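Local coordinates for protein pngf-ii (Elizabethkingia meningoseptica, PDB 4R4X) that acts as a peptide:N-glycosidase, removing N-linked glycans from glycoproteins, probably by hydrolysing the amide bond between the innermost sugar and its asparagine, at residues Phe65-Asn68 / Asn69-Val72; Tyr176-Met179 / Ile180-Arg184; Lys203-Gln206 / Val207-Arg210; Arg458-Cys461 / Gly462-Leu466. All blocks are in the same frame, centred on the assembly; numbering follows the deposited sequence.

Contact 1. Residues Phe65-Asn68 / Asn69-Val72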
loop_
_atom_site.group_PDB
_atom_site.type_symbol
_atom_site.label_atom_id
_atom_site.label_comp_id
_atom_site.label_asym_id
_atom_site.label_seq_id
_atom_site.Cartn_x
_atom_site.Cartn_y
_atom_site.Cartn_z
ATOM N N PHE A 65 -19.082 -14.170 0.384
ATOM C CA PHE A 65 -18.407 -15.246 -0.314
ATOM C C PHE A 65 -17.084 -14.649 -0.785
ATOM O O PHE A 65 -17.085 -13.780 -1.619
ATOM C CB PHE A 65 -19.251 -15.716 -1.500
ATOM C CG PHE A 65 -20.529 -16.415 -1.098
ATOM C CD1 PHE A 65 -21.498 -15.763 -0.346
ATOM C CD2 PHE A 65 -20.766 -17.726 -1.494
ATOM C CE1 PHE A 65 -22.677 -16.409 0.022
ATOM C CE2 PHE A 65 -21.945 -18.375 -1.129
ATOM C CZ PHE A 65 -22.899 -17.710 -0.368
ATOM N N LEU A 66 -15.984 -15.087 -0.205
ATOM C CA LEU A 66 -14.702 -14.385 -0.389
ATOM C C LEU A 66 -13.905 -14.980 -1.507
ATOM O O LEU A 66 -13.187 -14.269 -2.241
ATOM C CB LEU A 66 -13.887 -14.433 0.894
ATOM C CG LEU A 66 -14.597 -13.842 2.110
ATOM C CD1 LEU A 66 -13.642 -13.864 3.279
ATOM C CD2 LEU A 66 -15.081 -12.434 1.825
ATOM N N ASN A 67 -14.007 -16.294 -1.622
ATOM C CA ASN A 67 -13.326 -17.016 -2.691
ATOM C C ASN A 67 -14.077 -18.334 -2.860
ATOM O O ASN A 67 -15.145 -18.500 -2.261
ATOM C CB ASN A 67 -11.829 -17.163 -2.367
ATOM C CG ASN A 67 -11.575 -17.766 -0.991
ATOM O OD1 ASN A 67 -11.033 -17.133 -0.092
ATOM N ND2 ASN A 67 -11.920 -19.008 -0.846
ATOM N N ASN A 68 -13.557 -19.255 -3.663
ATOM C CA ASN A 68 -14.294 -20.477 -3.987
ATOM C C ASN A 68 -14.586 -21.374 -2.793
ATOM O O ASN A 68 -15.490 -22.215 -2.852
ATOM C CB ASN A 68 -13.552 -21.298 -5.042
ATOM C CG ASN A 68 -13.481 -20.595 -6.371
ATOM O OD1 ASN A 68 -14.325 -20.812 -7.239
ATOM N ND2 ASN A 68 -12.486 -19.723 -6.533
ATOM N N ASN A 69 -13.834 -21.197 -1.716
ATOM C CA ASN A 69 -13.955 -22.049 -0.556
ATOM C C ASN A 69 -14.457 -21.341 0.715
ATOM O O ASN A 69 -15.010 -21.997 1.596
ATOM C CB ASN A 69 -12.602 -22.711 -0.290
ATOM C CG ASN A 69 -11.959 -23.265 -1.568
ATOM O OD1 ASN A 69 -12.538 -24.110 -2.254
ATOM N ND2 ASN A 69 -10.761 -22.777 -1.894
ATOM N N GLU A 70 -14.287 -20.022 0.826
ATOM C CA GLU A 70 -14.426 -19.354 2.129
ATOM C C GLU A 70 -15.664 -18.480 2.166
ATOM O O GLU A 70 -15.873 -17.680 1.268
ATOM C CB GLU A 70 -13.197 -18.494 2.415
ATOM C CG GLU A 70 -13.064 -17.938 3.827
ATOM C CD GLU A 70 -11.726 -17.206 4.043
ATOM O OE1 GLU A 70 -10.885 -17.133 3.104
ATOM O OE2 GLU A 70 -11.512 -16.694 5.154
ATOM N N ILE A 71 -16.453 -18.644 3.219
ATOM C CA ILE A 71 -17.581 -17.762 3.513
ATOM C C ILE A 71 -17.498 -17.273 4.962
ATOM O O ILE A 71 -17.320 -18.078 5.882
ATOM C CB ILE A 71 -18.920 -18.519 3.388
ATOM C CG1 ILE A 71 -19.115 -19.075 1.964
ATOM C CG2 ILE A 71 -20.102 -17.619 3.755
ATOM C CD1 ILE A 71 -20.259 -20.079 1.872
ATOM N N VAL A 72 -17.677 -15.969 5.146
ATOM C CA VAL A 72 -17.835 -15.398 6.460
ATOM C C VAL A 72 -19.271 -14.893 6.630
ATOM O O VAL A 72 -19.962 -14.586 5.652
ATOM C CB VAL A 72 -16.797 -14.301 6.774
ATOM C CG1 VAL A 72 -15.401 -14.908 6.792
ATOM C CG2 VAL A 72 -16.836 -13.134 5.803
#
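Phe65 and Ile71 face each other as a non-hydrogen-bonded pair at the root of a beta hairpin, where strand 59-65 turns through Leu66 and three asparagines into strand 70-76. Their side chains leave the same face of the sheet and run side by side. With CG1 beside the backbone N (chi1 -60°) and the chain then extended, Ile71 carries its CD1 over one face of the Phe65 ring, 4.2 Å from the centroid. The methyl sits nearest the ring's outer rim, 3.8 Å from Phe65 CE2, a CH-pi contact that suits a flat ring beside a slim branched chain. Phe48 stacks with the same ring, and helix 160-163 covers this face through Leu162 and Phe163. One residue further on, Leu66 turns to the other face, the one covered by helix 173-182. With CG beside the backbone N (chi1 -57°) and CD1 extended beyond it, Leu66 CD1 comes to lie between two neighbours, 4.1 Å from Val72 CG1 and, at the turn end of strand 70-76, 3.9 Å from Glu70 CD. The extended Glu70 chain slants across the leucine, so that CD1 meets its carboxylate end. Asn68 is near-helical in its backbone and Asn69 more open, and short polar side chains suit such an exposed bend. The two arms are tied by a nearly straight backbone hydrogen bond, Leu66 N to Glu70 O, 3.0 Å long and 170° at the hydrogen.

Contact 2. Residues Tyr176-Met179 / Ile180-Arg184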
loop_
_atom_site.group_PDB
_atom_site.type_symbol
_atom_site.label_atom_id
_atom_site.label_comp_id
_atom_site.label_asym_id
_atom_site.label_seq_id
_atom_site.Cartn_x
_atom_site.Cartn_y
_atom_site.Cartn_z
ATOM N N TYR A 176 -15.833 -8.868 9.788
ATOM C CA TYR A 176 -16.562 -9.254 8.580
ATOM C C TYR A 176 -16.198 -8.304 7.406
ATOM O O TYR A 176 -15.780 -8.748 6.327
ATOM C CB TYR A 176 -18.064 -9.240 8.893
ATOM C CG TYR A 176 -18.958 -9.500 7.718
ATOM C CD1 TYR A 176 -19.286 -10.803 7.338
ATOM C CD2 TYR A 176 -19.524 -8.450 7.016
ATOM C CE1 TYR A 176 -20.105 -11.050 6.252
ATOM C CE2 TYR A 176 -20.358 -8.687 5.944
ATOM C CZ TYR A 176 -20.639 -9.988 5.574
ATOM O OH TYR A 176 -21.427 -10.195 4.500
ATOM N N LYS A 177 -16.325 -7.000 7.648
ATOM C CA LYS A 177 -16.063 -5.996 6.611
ATOM C C LYS A 177 -14.600 -5.998 6.210
ATOM O O LYS A 177 -14.267 -5.852 5.026
ATOM C CB LYS A 177 -16.449 -4.593 7.097
ATOM C CG LYS A 177 -17.938 -4.395 7.356
ATOM C CD LYS A 177 -18.734 -4.397 6.075
ATOM C CE LYS A 177 -20.174 -3.984 6.325
ATOM N NZ LYS A 177 -20.828 -3.749 5.028
ATOM N N ASP A 178 -13.734 -6.139 7.207
ATOM C CA ASP A 178 -12.283 -6.157 6.997
ATOM C C ASP A 178 -11.875 -7.302 6.085
ATOM O O ASP A 178 -11.042 -7.134 5.183
ATOM C CB ASP A 178 -11.558 -6.284 8.346
ATOM C CG ASP A 178 -10.045 -6.137 8.222
ATOM O OD1 ASP A 178 -9.561 -5.029 7.879
ATOM O OD2 ASP A 178 -9.328 -7.127 8.505
HETATM N N MSE A 179 -12.481 -8.468 6.305
HETATM C CA MSE A 179 -12.154 -9.648 5.497
HETATM C C MSE A 179 -12.646 -9.486 4.080
HETATM O O MSE A 179 -11.952 -9.884 3.129
HETATM C CB MSE A 179 -12.678 -10.921 6.153
HETATM C CG MSE A 179 -11.834 -11.165 7.405
HETATM SE SE MSE A 179 -12.456 -12.771 8.346
HETATM C CE MSE A 179 -11.797 -14.118 7.065
ATOM N N ILE A 180 -13.815 -8.883 3.899
ATOM C CA ILE A 180 -14.282 -8.548 2.544
ATOM C C ILE A 180 -13.260 -7.624 1.855
ATOM O O ILE A 180 -12.844 -7.875 0.698
ATOM C CB ILE A 180 -15.662 -7.851 2.548
ATOM C CG1 ILE A 180 -16.767 -8.814 2.991
ATOM C CG2 ILE A 180 -16.015 -7.303 1.155
ATOM C CD1 ILE A 180 -18.102 -8.138 3.203
ATOM N N TRP A 181 -12.849 -6.564 2.558
ATOM C CA TRP A 181 -11.863 -5.607 2.020
ATOM C C TRP A 181 -10.568 -6.292 1.597
ATOM O O TRP A 181 -10.120 -6.142 0.435
ATOM C CB TRP A 181 -11.594 -4.477 3.013
ATOM C CG TRP A 181 -10.421 -3.613 2.672
ATOM C CD1 TRP A 181 -10.215 -2.913 1.511
ATOM C CD2 TRP A 181 -9.285 -3.365 3.496
ATOM N NE1 TRP A 181 -9.023 -2.216 1.577
ATOM C CE2 TRP A 181 -8.424 -2.490 2.780
ATOM C CE3 TRP A 181 -8.916 -3.775 4.774
ATOM C CZ2 TRP A 181 -7.228 -2.039 3.302
ATOM C CZ3 TRP A 181 -7.730 -3.345 5.294
ATOM C CH2 TRP A 181 -6.880 -2.478 4.555
ATOM N N LYS A 182 -10.009 -7.100 2.492
ATOM C CA LYS A 182 -8.736 -7.773 2.218
ATOM C C LYS A 182 -8.831 -8.805 1.089
ATOM O O LYS A 182 -7.826 -9.115 0.458
ATOM C CB LYS A 182 -8.159 -8.413 3.486
ATOM C CG LYS A 182 -7.509 -7.385 4.390
ATOM C CD LYS A 182 -7.245 -7.899 5.782
ATOM C CE LYS A 182 -6.628 -6.807 6.655
ATOM N NZ LYS A 182 -6.682 -7.234 8.078
ATOM N N SER A 183 -10.028 -9.316 0.811
ATOM C CA SER A 183 -10.215 -10.276 -0.269
ATOM C C SER A 183 -10.128 -9.625 -1.669
ATOM O O SER A 183 -10.028 -10.317 -2.690
ATOM C CB SER A 183 -11.570 -10.999 -0.113
ATOM O OG SER A 183 -12.652 -10.202 -0.565
ATOM N N ARG A 184 -10.146 -8.296 -1.709
ATOM C CA ARG A 184 -10.145 -7.583 -2.980
ATOM C C ARG A 184 -8.742 -7.414 -3.567
ATOM O O ARG A 184 -8.596 -6.964 -4.696
ATOM C CB ARG A 184 -10.792 -6.215 -2.803
ATOM C CG ARG A 184 -12.209 -6.256 -2.301
ATOM C CD ARG A 184 -12.832 -4.876 -2.289
ATOM N NE ARG A 184 -14.233 -4.895 -1.848
ATOM C CZ ARG A 184 -15.292 -5.139 -2.617
ATOM N NH1 ARG A 184 -15.166 -5.423 -3.906
ATOM N NH2 ARG A 184 -16.496 -5.114 -2.083
#
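Ile180 lays its delta methyl against the ring of Tyr176, one helical turn earlier, with CD1 3.6 Å from Tyr176 CE2. The approach is oblique, and CG of Tyr176, opposite its own amide nitrogen (chi1 175°), places the ring where Ile180 CD1 can reach it. Both residues belong on the inner side of helix 173-182: they pack on Ala64 of strand 59-65, while Tyr176 OH finds its hydrogen-bond partner in Glu49. In the conformer given, Met179 (as selenomethionine) packs on strand 70-76. The side turned to solvent carries Asp178, Trp181 and Lys182. Here Lys182, extended beyond CG, reaches back over one turn, and its NZ donates to Asp178 OD2 at 2.7 Å, using the syn lone pair of that oxygen. The second oxygen, Asp178 OD1, lies at the edge of the Trp181 indole and close to its plane, 3.4 Å from Trp181 CE3, with carboxylate and ring planes 54° apart. Ordinary helical bonds run beneath, from Ile180 N to Tyr176 O through Lys182 N to Asp178 O. Further on the bonding is less straight: Ser183 N meets Met179 O at 136°, and Ser183 OG folds back to Ile180 O at 2.7 Å. An i to i+4 ion pair on an exposed face, with the weakly positive C-H edge of the indole beside the second oxygen, implies electrostatic stabilisation that solvent would probably weaken.

Contact 3. Residues Lys203-Gln206 / Val207-Arg210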
loop_
_atom_site.group_PDB
_atom_site.type_symbol
_atom_site.label_atom_id
_atom_site.label_comp_id
_atom_site.label_asym_id
_atom_site.label_seq_id
_atom_site.Cartn_x
_atom_site.Cartn_y
_atom_site.Cartn_z
ATOM N N LYS A 203 21.375 -12.357 15.965
ATOM C CA LYS A 203 21.757 -13.365 14.977
ATOM C C LYS A 203 20.584 -13.786 14.108
ATOM O O LYS A 203 19.427 -13.585 14.462
ATOM C CB LYS A 203 22.420 -14.579 15.644
ATOM C CG LYS A 203 21.760 -15.044 16.928
ATOM C CD LYS A 203 22.684 -15.942 17.750
ATOM C CE LYS A 203 22.852 -17.332 17.137
ATOM N NZ LYS A 203 21.571 -18.100 17.097
ATOM N N SER A 204 20.912 -14.366 12.963
ATOM C CA SER A 204 19.921 -14.869 12.041
ATOM C C SER A 204 19.201 -16.076 12.638
ATOM O O SER A 204 19.742 -16.749 13.519
ATOM C CB SER A 204 20.603 -15.260 10.751
ATOM O OG SER A 204 21.218 -14.138 10.157
ATOM N N ASP A 205 17.977 -16.325 12.187
ATOM C CA ASP A 205 17.268 -17.578 12.493
ATOM C C ASP A 205 16.897 -18.202 11.146
ATOM O O ASP A 205 17.419 -17.804 10.115
ATOM C CB ASP A 205 16.054 -17.340 13.414
ATOM C CG ASP A 205 15.047 -16.323 12.840
ATOM O OD1 ASP A 205 14.518 -16.565 11.732
ATOM O OD2 ASP A 205 14.770 -15.296 13.501
ATOM N N GLN A 206 16.018 -19.193 11.129
ATOM C CA GLN A 206 15.779 -19.901 9.881
ATOM C C GLN A 206 14.915 -19.151 8.860
ATOM O O GLN A 206 14.945 -19.479 7.667
ATOM C CB GLN A 206 15.199 -21.287 10.168
ATOM C CG GLN A 206 16.240 -22.397 10.264
ATOM C CD GLN A 206 15.584 -23.746 10.016
ATOM O OE1 GLN A 206 15.613 -24.279 8.902
ATOM N NE2 GLN A 206 14.911 -24.256 11.028
ATOM N N VAL A 207 14.191 -18.128 9.321
ATOM C CA VAL A 207 13.292 -17.341 8.491
ATOM C C VAL A 207 13.876 -15.949 8.195
ATOM O O VAL A 207 13.895 -15.515 7.041
ATOM C CB VAL A 207 11.904 -17.204 9.169
ATOM C CG1 VAL A 207 10.970 -16.358 8.321
ATOM C CG2 VAL A 207 11.279 -18.571 9.402
ATOM N N ILE A 208 14.374 -15.269 9.224
ATOM C CA ILE A 208 14.947 -13.928 9.077
ATOM C C ILE A 208 16.469 -13.915 9.246
ATOM O O ILE A 208 16.991 -14.321 10.288
ATOM C CB ILE A 208 14.329 -12.984 10.117
ATOM C CG1 ILE A 208 12.810 -12.970 9.926
ATOM C CG2 ILE A 208 14.922 -11.576 9.988
ATOM C CD1 ILE A 208 12.071 -12.000 10.803
ATOM N N GLN A 209 17.171 -13.424 8.234
ATOM C CA GLN A 209 18.596 -13.181 8.341
ATOM C C GLN A 209 18.833 -11.776 8.879
ATOM O O GLN A 209 18.107 -10.820 8.524
ATOM C CB GLN A 209 19.262 -13.362 6.990
ATOM C CG GLN A 209 19.019 -14.750 6.399
ATOM C CD GLN A 209 19.432 -14.839 4.942
ATOM O OE1 GLN A 209 18.616 -15.080 4.058
ATOM N NE2 GLN A 209 20.685 -14.668 4.698
ATOM N N ARG A 210 19.854 -11.638 9.714
ATOM C CA ARG A 210 20.159 -10.349 10.336
ATOM C C ARG A 210 21.610 -9.996 10.120
ATOM O O ARG A 210 22.498 -10.807 10.353
ATOM C CB ARG A 210 19.864 -10.381 11.833
ATOM C CG ARG A 210 18.462 -10.853 12.169
ATOM C CD ARG A 210 18.089 -10.599 13.636
ATOM N NE ARG A 210 16.651 -10.821 13.807
ATOM C CZ ARG A 210 16.064 -12.015 13.827
ATOM N NH1 ARG A 210 14.744 -12.094 13.933
ATOM N NH2 ARG A 210 16.780 -13.146 13.728
#
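Ser204 and Gln209 come within 4.3 Å of each other, CA to CA, as the chain doubles back, residues 203-206 and 207-210 running in directions 161° apart. Asp205 organises the bend. Its CG stands between backbone N and carbonyl carbon (chi1 57°), which brings OD1 over the turn to accept two amides: Val207 N at 2.9 Å, the bond of an Asx turn, and Ile208 N at 2.8 Å, which comes from above the carboxylate plane. Asp205 N in turn donates to Ile208 O. A short acid suits this place, since its oxygen can serve amides two and three residues on. The bend leads into strand 209-211, at the margin of an antiparallel sheet of the peptide-N-glycosidase F part, where Gln209 pairs by its backbone with Leu218 of strand 216-222. Ser204 OG accepts Arg210 N at 2.9 Å, a small hydroxyl that can sit close to the strand. The Arg210 side chain, extended from CG to NE, crosses back to Asp205 and grips OD2 end-on, NH2 at 3.0 Å and NH1 at 3.2 Å, with guanidinium and carboxylate planes 66° apart. Arg210 NH2 also donates to Lys203 O at 2.8 Å, in the carbonyl plane, and Arg210 NH1 forms a second salt bridge with Glu194. One face of the guanidinium rests on Ile208, whose CG2 lies 3.9 Å above its centre.

Contact 4. Residues Arg458-Cys461 / Gly462-Leu466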
loop_
_atom_site.group_PDB
_atom_site.type_symbol
_atom_site.label_atom_id
_atom_site.label_comp_id
_atom_site.label_asym_id
_atom_site.label_seq_id
_atom_site.Cartn_x
_atom_site.Cartn_y
_atom_site.Cartn_z
ATOM N N ARG A 458 13.205 20.347 1.725
ATOM C CA ARG A 458 11.888 20.166 2.372
ATOM C C ARG A 458 11.711 21.255 3.432
ATOM O O ARG A 458 12.570 21.423 4.271
ATOM C CB ARG A 458 11.804 18.816 3.095
ATOM C CG ARG A 458 11.835 17.567 2.207
ATOM C CD ARG A 458 10.496 17.087 1.728
ATOM N NE ARG A 458 9.563 16.728 2.805
ATOM C CZ ARG A 458 9.376 15.511 3.309
ATOM N NH1 ARG A 458 10.059 14.468 2.881
ATOM N NH2 ARG A 458 8.498 15.355 4.281
ATOM N N THR A 459 10.589 21.962 3.385
ATOM C CA THR A 459 10.254 23.051 4.290
ATOM C C THR A 459 8.970 22.792 5.109
ATOM O O THR A 459 8.434 23.711 5.760
ATOM C CB THR A 459 10.097 24.364 3.477
ATOM O OG1 THR A 459 9.202 24.162 2.377
ATOM C CG2 THR A 459 11.433 24.798 2.936
ATOM N N ASP A 460 8.536 21.531 5.145
ATOM C CA ASP A 460 7.274 21.119 5.806
ATOM C C ASP A 460 7.494 20.332 7.095
ATOM O O ASP A 460 6.541 19.731 7.628
ATOM C CB ASP A 460 6.431 20.247 4.858
ATOM C CG ASP A 460 7.167 18.973 4.382
ATOM O OD1 ASP A 460 8.345 19.069 4.000
ATOM O OD2 ASP A 460 6.556 17.882 4.375
ATOM N N CYS A 461 8.741 20.275 7.578
ATOM C CA CYS A 461 9.094 19.322 8.650
ATOM C C CYS A 461 8.349 19.593 9.958
ATOM O O CYS A 461 8.068 18.659 10.705
ATOM C CB CYS A 461 10.613 19.229 8.854
ATOM S SG CYS A 461 11.555 18.749 7.354
ATOM N N GLY A 462 7.981 20.864 10.197
ATOM C CA GLY A 462 7.218 21.270 11.392
ATOM C C GLY A 462 5.856 20.611 11.485
ATOM O O GLY A 462 5.304 20.520 12.572
ATOM N N SER A 463 5.318 20.138 10.354
ATOM C CA SER A 463 4.036 19.414 10.319
ATOM C C SER A 463 3.994 18.099 11.114
ATOM O O SER A 463 2.920 17.679 11.492
ATOM C CB SER A 463 3.619 19.109 8.862
ATOM O OG SER A 463 3.597 20.288 8.075
ATOM N N TYR A 464 5.148 17.465 11.352
ATOM C CA TYR A 464 5.215 16.089 11.844
ATOM C C TYR A 464 5.664 16.064 13.308
ATOM O O TYR A 464 6.091 15.026 13.834
ATOM C CB TYR A 464 6.126 15.222 10.936
ATOM C CG TYR A 464 5.766 15.471 9.485
ATOM C CD1 TYR A 464 4.560 15.051 8.961
ATOM C CD2 TYR A 464 6.584 16.232 8.694
ATOM C CE1 TYR A 464 4.187 15.379 7.657
ATOM C CE2 TYR A 464 6.239 16.564 7.399
ATOM C CZ TYR A 464 5.054 16.143 6.876
ATOM O OH TYR A 464 4.757 16.527 5.568
ATOM N N ARG A 465 5.528 17.213 13.958
ATOM C CA ARG A 465 6.006 17.400 15.338
ATOM C C ARG A 465 5.519 16.322 16.314
ATOM O O ARG A 465 6.291 15.870 17.170
ATOM C CB ARG A 465 5.603 18.799 15.823
ATOM C CG ARG A 465 6.092 19.148 17.209
ATOM C CD ARG A 465 7.587 19.399 17.223
ATOM N NE ARG A 465 8.096 19.625 18.573
ATOM C CZ ARG A 465 8.521 18.682 19.409
ATOM N NH1 ARG A 465 8.486 17.397 19.083
ATOM N NH2 ARG A 465 8.972 19.047 20.606
ATOM N N LEU A 466 4.270 15.884 16.168
ATOM C CA LEU A 466 3.654 14.964 17.126
ATOM C C LEU A 466 4.139 13.513 16.976
ATOM O O LEU A 466 3.816 12.645 17.801
ATOM C CB LEU A 466 2.127 15.029 17.030
ATOM C CG LEU A 466 1.469 16.352 17.437
ATOM C CD1 LEU A 466 -0.050 16.285 17.281
ATOM C CD2 LEU A 466 1.862 16.764 18.849
HETATM O O HOH W 1 8.063 23.342 8.756
#
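Asp460 stands at the edge of the Tyr464 ring, its CG close to the ring plane, while Ser463 CB lies 3.8 Å above the centre of one ring face. Carboxylate and ring are almost perpendicular, 88° apart. The Arg458 guanidinium, also nearly perpendicular to the ring, turns its edge toward Tyr464 CE2, 4.0 Å from Arg458 NH2. The tyrosine reaches along the turn to donate its phenolic hydrogen, OH to Asp460 OD2, in a short bond of 2.5 Å on the anti side. The syn sides of both oxygens serve Arg458, which folds back at chi2 and chi3 to grip the carboxylate side-on: its NE meets Asp460 OD1 at 2.9 Å, nearly in the guanidinium plane, and NH2 bonds to OD2 at 3.2 Å. Three donors thus fix the rotation of one aspartate, a role that suits a short, rigid acid. Asp460 O accepts both Ser463 N and Ser463 OG, each at 3.0 Å and from the same face of the carbonyl, so the serine hydroxyl reinforces the start of a 3-10 turn. That turn continues with Tyr464 N to Cys461 O at 3.2 Å. A water links Thr459 O with Gly462 N. The segment belongs to the long loop between strands 449-454 and 493-504: Cys461 is disulfide-bonded to Cys489 further along it, Arg458 reaches Thr492 and Ile493 O where the latter strand begins, and Leu466 is hydrogen-bonded through its backbone to His323.

How the contacts relate
Following the chain from its N terminus, the four contacts come in series, each tightening one local bend or helical turn; none nests in or crosses another. Contact 1 closes the hairpin between strands 59-65 and 70-76. About a hundred residues later contact 2, on helix 173-182, returns to pack on it: their centres are about 11 Å apart, Leu66 meets Ile180 and Val72 touches Tyr176, tying helix to hairpin. Contact 3 turns the chain into an outermost strand, 209-211, and contact 4 shapes the loop before strand 493-504. These two touch neither each other nor the first pair, and contacts 1 and 4 lie about 44 Å apart, centre to centre, on opposite sides of the chain's centre.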